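Side-chain contacts in paenibacillus xanthan lyase (PDB 6F2P), which cleaves the polysaccharide xanthan by elimination, as a lyase of polysaccharide lyase family 8 that also binds several calcium ions: residues 547-552 with 556-561; 618-623 with 629-634; 788-793 with 892-897. All coordinates share one frame; numbering follows the deposited sequence.

In the fold
Contacts 1 and 2 are neighbours in the large antiparallel sheet of the super-sandwich domain, with centres about 9 Å apart. Strand 559-563, half of the hairpin in contact 1, runs beside strand 613-621 of contact 2; G560 N to L620 O, at 2.8 Å, and N622 N to D558 O, at 2.9 Å, are probable hydrogen bonds between them. Contact 2 then joins that sheet to helix 625-633, close to the calcium site that includes E492. Contact 3 lies on the opposite side of the chain's centre, its centre about 65 Å from that of contact 1 and about 62 Å from that of contact 2, and forms part of a separate calcium site in a later beta domain.

Contact 1: 547-552 with 556-561; sequences YIHLAG and GSDIGY
D558, near the turn end of a beta hairpin, reaches across to H549 and to the backbone of G552. Its CB already lies near the imidazole, 3.6 Å from H549 NE2. With CG beside the backbone N and anti to the carbonyl carbon (chi1 -78°), the carboxylate is put between the ring and the turn-side end of segment 547-552. CG continues along the ring edge, and from there the two oxygens part. OD2 sits in the imidazole plane, where H549 NE2 donates to it at 2.7 Å in a weak bond, strongly bent at the hydrogen (127°). The ring and carboxylate planes stand almost perpendicular, 83° apart. OD1 takes the N-H of G552 at 3.0 Å; this bond is nearly straight, though the donor sits above the carboxylate plane.

Behind this polar corner, strands 547-550 and 559-561 run antiparallel. I548 with Y561 and L550 with I559 form hydrogen-bonded pairs, and H549 faces G560 in the non-hydrogen-bonded pair between them. A water donates to both L550 O and S557 O, bridging the end of strand 547-550 to the loop before strand 559-561. On the other face of the sheet, Y561 CD1 packs on I548 CG2 at 4.0 Å, while I548 O lies in plane at the ring's edge. The Y561 hydroxyl reaches past the hairpin to E513.

H549 NE2 also makes a weak hydrogen bond to K623 O, so two acceptors divide one N-H. One carboxylate therefore tends both a side chain and a main-chain N-H: the acceptors at NE2 would favour the form of the imidazole protonated on that nitrogen, while OD1 fixes G552 just beyond the last regular strand pair.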
# COMPACT_ATOMS: atom_id res chain seq x y z
N TYR A 547 -30.58 -5.32 -12.66
CA TYR A 547 -29.52 -6.28 -12.86
C TYR A 547 -29.29 -6.53 -14.35
O TYR A 547 -30.12 -6.18 -15.18
CB TYR A 547 -29.80 -7.58 -12.10
CG TYR A 547 -31.18 -8.16 -12.30
CD1 TYR A 547 -32.26 -7.70 -11.56
CD2 TYR A 547 -31.40 -9.19 -13.21
CE1 TYR A 547 -33.53 -8.24 -11.73
CE2 TYR A 547 -32.66 -9.73 -13.39
CZ TYR A 547 -33.72 -9.26 -12.65
OH TYR A 547 -34.98 -9.80 -12.82
N ILE A 548 -28.14 -7.12 -14.66
CA ILE A 548 -27.74 -7.40 -16.03
C ILE A 548 -27.00 -8.73 -16.02
O ILE A 548 -26.25 -9.02 -15.08
CB ILE A 548 -26.80 -6.29 -16.56
CG1 ILE A 548 -27.53 -4.96 -16.71
CG2 ILE A 548 -26.20 -6.68 -17.91
CD1 ILE A 548 -26.69 -3.87 -17.34
N HIS A 549 -27.21 -9.54 -17.04
CA HIS A 549 -26.43 -10.76 -17.20
C HIS A 549 -25.83 -10.80 -18.60
O HIS A 549 -26.55 -10.70 -19.59
CB HIS A 549 -27.28 -12.00 -16.94
CG HIS A 549 -26.54 -13.29 -17.09
ND1 HIS A 549 -26.29 -13.86 -18.32
CD2 HIS A 549 -25.98 -14.11 -16.18
CE1 HIS A 549 -25.62 -14.98 -18.16
NE2 HIS A 549 -25.41 -15.16 -16.86
N LEU A 550 -24.51 -10.94 -18.67
CA LEU A 550 -23.80 -11.06 -19.94
C LEU A 550 -23.19 -12.45 -20.02
O LEU A 550 -22.36 -12.81 -19.18
CB LEU A 550 -22.70 -10.01 -20.04
CG LEU A 550 -21.78 -10.23 -21.25
CD1 LEU A 550 -22.60 -10.20 -22.52
CD2 LEU A 550 -20.64 -9.21 -21.31
N ALA A 551 -23.58 -13.23 -21.02
CA ALA A 551 -23.14 -14.62 -21.10
C ALA A 551 -21.70 -14.71 -21.59
O ALA A 551 -21.29 -13.96 -22.47
CB ALA A 551 -24.07 -15.43 -22.00
N GLY A 552 -20.93 -15.62 -21.00
CA GLY A 552 -19.53 -15.73 -21.34
C GLY A 552 -19.30 -16.55 -22.59
O GLY A 552 -20.08 -17.46 -22.89
N GLY A 556 -18.17 -20.88 -17.65
CA GLY A 556 -17.44 -20.37 -16.51
C GLY A 556 -17.14 -18.88 -16.59
O GLY A 556 -16.55 -18.32 -15.66
N SER A 557 -17.55 -18.23 -17.67
CA SER A 557 -17.24 -16.81 -17.85
C SER A 557 -18.44 -15.85 -17.95
O SER A 557 -18.28 -14.73 -18.42
CB SER A 557 -16.30 -16.62 -19.04
OG SER A 557 -16.87 -17.14 -20.22
N ASP A 558 -19.62 -16.28 -17.51
CA ASP A 558 -20.76 -15.36 -17.36
C ASP A 558 -20.36 -14.25 -16.40
O ASP A 558 -19.55 -14.47 -15.51
CB ASP A 558 -21.95 -16.08 -16.74
CG ASP A 558 -22.70 -16.95 -17.72
OD1 ASP A 558 -22.16 -17.30 -18.79
OD2 ASP A 558 -23.86 -17.31 -17.40
N ILE A 559 -20.92 -13.06 -16.58
CA ILE A 559 -20.77 -12.00 -15.58
C ILE A 559 -22.11 -11.36 -15.23
O ILE A 559 -22.90 -11.01 -16.12
CB ILE A 559 -19.76 -10.91 -16.01
CG1 ILE A 559 -18.48 -11.56 -16.56
CG2 ILE A 559 -19.46 -9.97 -14.84
CD1 ILE A 559 -17.49 -10.56 -17.12
N GLY A 560 -22.39 -11.22 -13.94
CA GLY A 560 -23.61 -10.58 -13.48
C GLY A 560 -23.30 -9.18 -12.98
O GLY A 560 -22.18 -8.91 -12.55
N TYR A 561 -24.28 -8.29 -13.05
CA TYR A 561 -24.12 -6.93 -12.53
C TYR A 561 -25.40 -6.53 -11.80
O TYR A 561 -26.47 -6.49 -12.38
CB TYR A 561 -23.84 -5.93 -13.65
CG TYR A 561 -22.79 -6.37 -14.64
CD1 TYR A 561 -23.07 -7.35 -15.59
CD2 TYR A 561 -21.52 -5.79 -14.65
CE1 TYR A 561 -22.12 -7.76 -16.51
CE2 TYR A 561 -20.56 -6.20 -15.56
CZ TYR A 561 -20.88 -7.18 -16.49
OH TYR A 561 -19.96 -7.62 -17.40
O HOH W 1 -19.38 -12.64 -19.86

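Contact 2: 618-623 with 629-634; sequences VLLPNK and ASYAAT
L620 and Y631 carry this contact, in which strand 613-621 meets helix 625-633, the helix that follows it in the chain.

The leading interaction is CH-pi. L620 CD2 stands over the middle of the Y631 ring, 3.5 Å from its centroid and only 7° off the ring normal, so the methyl points at the face of the aromatic system and not at its rim. The tyrosine comes down from the helix with CG anti to its backbone nitrogen (chi1 -168°), which carries the ring out toward the strand and turns one face to the leucine.

Plain apolar packing fills in around it. The second methyl of L620, CD1, lies on the same face just beyond the rim, 3.7 Å from Y631 CG, and also reaches the Y631 CB. Both branches thus lie on one face, CD2 over the centre and CD1 toward the root. V618, two residues back on the same side of the strand, adds CG1 at 4.2 Å from Y631 CE1, approaching the ring obliquely. I637 of the next strand touches both V618 and Y631.

Polar interactions lie at the margin of the contact. The Y631 hydroxyl hydrogen-bonds to E492, a calcium ligand; the ion itself is about 5 Å from the nearest atom of the Y631 side chain. K623 NZ makes a weak, long ion pair with D491 of the same site.

With no hydrogen bond between the two segments, their union rests on van der Waals packing, the CH-pi contact included. The buried ring is therefore apolar on the face toward the strand and polar at its tip, making Y631 a second-shell residue that would help position a carboxylate ligand of the calcium.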
# COMPACT_ATOMS: atom_id res chain seq x y z
N VAL A 618 -22.51 -4.00 -8.26
CA VAL A 618 -21.97 -5.21 -7.66
C VAL A 618 -21.63 -6.19 -8.76
O VAL A 618 -22.50 -6.56 -9.54
CB VAL A 618 -23.00 -5.90 -6.75
CG1 VAL A 618 -22.48 -7.24 -6.28
CG2 VAL A 618 -23.38 -5.01 -5.57
N LEU A 619 -20.38 -6.62 -8.82
CA LEU A 619 -19.98 -7.63 -9.79
C LEU A 619 -20.34 -9.00 -9.26
O LEU A 619 -19.99 -9.35 -8.13
CB LEU A 619 -18.49 -7.55 -10.10
CG LEU A 619 -18.02 -6.28 -10.80
CD1 LEU A 619 -16.52 -6.35 -11.10
CD2 LEU A 619 -18.82 -6.06 -12.08
N LEU A 620 -21.04 -9.78 -10.08
CA LEU A 620 -21.45 -11.12 -9.70
C LEU A 620 -20.94 -12.12 -10.74
O LEU A 620 -21.70 -12.54 -11.61
CB LEU A 620 -22.97 -11.20 -9.60
CG LEU A 620 -23.60 -10.30 -8.53
CD1 LEU A 620 -25.12 -10.27 -8.66
CD2 LEU A 620 -23.21 -10.74 -7.12
N PRO A 621 -19.65 -12.48 -10.65
CA PRO A 621 -19.07 -13.37 -11.66
C PRO A 621 -19.66 -14.78 -11.61
O PRO A 621 -20.12 -15.21 -10.55
CB PRO A 621 -17.58 -13.42 -11.29
CG PRO A 621 -17.34 -12.23 -10.43
CD PRO A 621 -18.64 -12.01 -9.69
N ASN A 622 -19.66 -15.46 -12.76
CA ASN A 622 -19.86 -16.90 -12.79
C ASN A 622 -21.24 -17.32 -12.27
O ASN A 622 -21.40 -18.40 -11.68
CB ASN A 622 -18.74 -17.58 -11.99
CG ASN A 622 -18.59 -19.05 -12.30
OD1 ASN A 622 -18.86 -19.50 -13.43
ND2 ASN A 622 -18.17 -19.82 -11.31
N LYS A 623 -22.23 -16.47 -12.50
CA LYS A 623 -23.59 -16.80 -12.09
C LYS A 623 -24.53 -16.85 -13.28
O LYS A 623 -24.37 -16.08 -14.24
CB LYS A 623 -24.12 -15.80 -11.06
CG LYS A 623 -23.89 -16.22 -9.63
CD LYS A 623 -24.32 -15.13 -8.64
CE LYS A 623 -24.13 -15.61 -7.20
NZ LYS A 623 -22.88 -16.44 -7.09
N ALA A 629 -30.55 -12.50 -10.98
CA ALA A 629 -31.86 -12.00 -10.58
C ALA A 629 -32.11 -12.33 -9.11
O ALA A 629 -32.56 -11.49 -8.33
CB ALA A 629 -32.93 -12.61 -11.46
N SER A 630 -31.80 -13.57 -8.74
CA SER A 630 -32.05 -14.03 -7.38
C SER A 630 -31.28 -13.19 -6.35
O SER A 630 -31.82 -12.83 -5.31
CB SER A 630 -31.70 -15.51 -7.25
OG SER A 630 -31.84 -15.95 -5.92
N TYR A 631 -30.02 -12.88 -6.67
CA TYR A 631 -29.20 -12.03 -5.83
C TYR A 631 -29.81 -10.64 -5.71
O TYR A 631 -29.85 -10.06 -4.63
CB TYR A 631 -27.78 -11.93 -6.40
CG TYR A 631 -26.73 -11.32 -5.47
CD1 TYR A 631 -26.63 -9.94 -5.31
CD2 TYR A 631 -25.82 -12.12 -4.80
CE1 TYR A 631 -25.67 -9.38 -4.48
CE2 TYR A 631 -24.85 -11.57 -3.96
CZ TYR A 631 -24.78 -10.20 -3.81
OH TYR A 631 -23.82 -9.66 -2.97
N ALA A 632 -30.30 -10.10 -6.83
CA ALA A 632 -30.88 -8.76 -6.81
C ALA A 632 -32.09 -8.68 -5.89
O ALA A 632 -32.32 -7.66 -5.25
CB ALA A 632 -31.23 -8.32 -8.21
N ALA A 633 -32.86 -9.76 -5.82
CA ALA A 633 -34.07 -9.78 -4.99
C ALA A 633 -33.74 -9.77 -3.50
O ALA A 633 -34.41 -9.10 -2.70
CB ALA A 633 -34.92 -10.99 -5.33
N THR A 634 -32.72 -10.53 -3.13
CA THR A 634 -32.29 -10.62 -1.74
C THR A 634 -30.77 -10.58 -1.71
O THR A 634 -30.11 -11.62 -1.65
CB THR A 634 -32.86 -11.89 -1.05
OG1 THR A 634 -32.61 -13.03 -1.86
CG2 THR A 634 -34.36 -11.77 -0.87

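Contact 3: 788-793 with 892-897; sequences ANASGG and MLDNFS. With CA (calcium ion), chain C.
A calcium site joins S791, in the loop between strands 783-786 and 794-798, to D894 on strand 891-900. From the loop comes the carbonyl oxygen S791 O, 2.3 Å from the ion. D894 contributes two atoms: its carboxylate OD1, also 2.3 Å from the calcium, and its own backbone O at 2.8 Å. E769, E771 and K794 complete the shell.

The other carboxylate oxygen of D894 serves the protein. Through its syn lone pair, OD2 accepts the N-H of S791 at 2.6 Å, and it also forms a salt bridge with R824. The D894 side chain extends with CG anti to the backbone nitrogen (chi1 -172°), which brings OD1 to the ion and OD2 to S791 N. Alongside, A790 CB packs against the carboxylate and the N895 amide nitrogen lies next to S791 CB. The ion holds OD1, while the S791 N-H and R824 hold OD2, probably fixing the rotation of the group.

D894 and N895 together face R824 in a classic beta bulge, which departs from regular strand geometry just at the metal ligand. Acidic side chains and main-chain carbonyls gathered round one ion are consistent with the structural calcium site of CBM6- and CBM35-like beta-sandwich modules.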
# COMPACT_ATOMS: atom_id res chain seq x y z
N ALA A 788 23.66 13.94 30.13
CA ALA A 788 23.20 13.37 31.40
C ALA A 788 22.28 14.31 32.18
O ALA A 788 21.62 13.88 33.12
CB ALA A 788 24.37 12.97 32.26
N ASN A 789 22.25 15.58 31.79
CA ASN A 789 21.36 16.55 32.43
C ASN A 789 19.98 16.60 31.80
O ASN A 789 19.10 17.33 32.27
CB ASN A 789 21.97 17.95 32.38
CG ASN A 789 23.27 18.05 33.12
OD1 ASN A 789 24.23 18.63 32.62
ND2 ASN A 789 23.32 17.49 34.33
N ALA A 790 19.79 15.86 30.71
CA ALA A 790 18.54 15.90 29.98
C ALA A 790 17.66 14.72 30.36
O ALA A 790 18.15 13.64 30.71
CB ALA A 790 18.79 15.89 28.49
N SER A 791 16.35 14.96 30.30
CA SER A 791 15.36 13.92 30.50
C SER A 791 15.59 12.79 29.50
O SER A 791 15.63 13.01 28.29
CB SER A 791 13.97 14.51 30.30
OG SER A 791 12.97 13.67 30.83
N GLY A 792 15.75 11.57 30.01
CA GLY A 792 16.01 10.42 29.17
C GLY A 792 17.44 10.36 28.69
O GLY A 792 17.81 9.49 27.91
N GLY A 793 18.26 11.30 29.16
CA GLY A 793 19.66 11.35 28.80
C GLY A 793 19.90 11.79 27.37
O GLY A 793 21.01 11.67 26.85
N MET A 892 17.87 23.31 21.67
CA MET A 892 18.08 22.00 22.29
C MET A 892 16.82 21.58 23.04
O MET A 892 16.66 21.87 24.23
CB MET A 892 19.28 22.04 23.24
CG MET A 892 20.63 22.06 22.55
SD MET A 892 21.02 20.51 21.72
CE MET A 892 22.20 21.09 20.50
N LEU A 893 15.91 20.89 22.34
CA LEU A 893 14.64 20.47 22.92
C LEU A 893 14.76 19.15 23.68
O LEU A 893 15.19 18.14 23.12
CB LEU A 893 13.59 20.36 21.81
CG LEU A 893 12.17 19.89 22.13
CD1 LEU A 893 11.53 20.75 23.21
CD2 LEU A 893 11.34 19.94 20.85
N ASP A 894 14.37 19.15 24.95
CA ASP A 894 14.47 17.93 25.76
C ASP A 894 13.16 17.16 25.73
O ASP A 894 13.15 15.97 25.40
CB ASP A 894 14.88 18.25 27.21
CG ASP A 894 15.17 16.99 28.04
OD1 ASP A 894 15.15 15.88 27.47
OD2 ASP A 894 15.44 17.12 29.25
N ASN A 895 12.06 17.83 26.08
CA ASN A 895 10.75 17.17 26.09
C ASN A 895 9.57 18.13 26.11
O ASN A 895 9.74 19.34 26.14
CB ASN A 895 10.65 16.15 27.23
CG ASN A 895 10.72 16.80 28.61
OD1 ASN A 895 10.33 17.95 28.80
ND2 ASN A 895 11.21 16.04 29.59
N PHE A 896 8.37 17.56 26.09
CA PHE A 896 7.14 18.29 26.36
C PHE A 896 6.49 17.67 27.59
O PHE A 896 6.67 16.48 27.86
CB PHE A 896 6.17 18.20 25.19
CG PHE A 896 6.60 18.94 23.95
CD1 PHE A 896 6.50 20.32 23.89
CD2 PHE A 896 7.07 18.25 22.85
CE1 PHE A 896 6.88 21.00 22.76
CE2 PHE A 896 7.46 18.93 21.70
CZ PHE A 896 7.36 20.32 21.66
N SER A 897 5.74 18.48 28.32
CA SER A 897 4.85 17.97 29.35
C SER A 897 3.50 18.62 29.14
O SER A 897 3.42 19.79 28.78
CB SER A 897 5.38 18.33 30.74
OG SER A 897 6.57 17.64 31.04
CA CA C . 14.83 13.93 26.36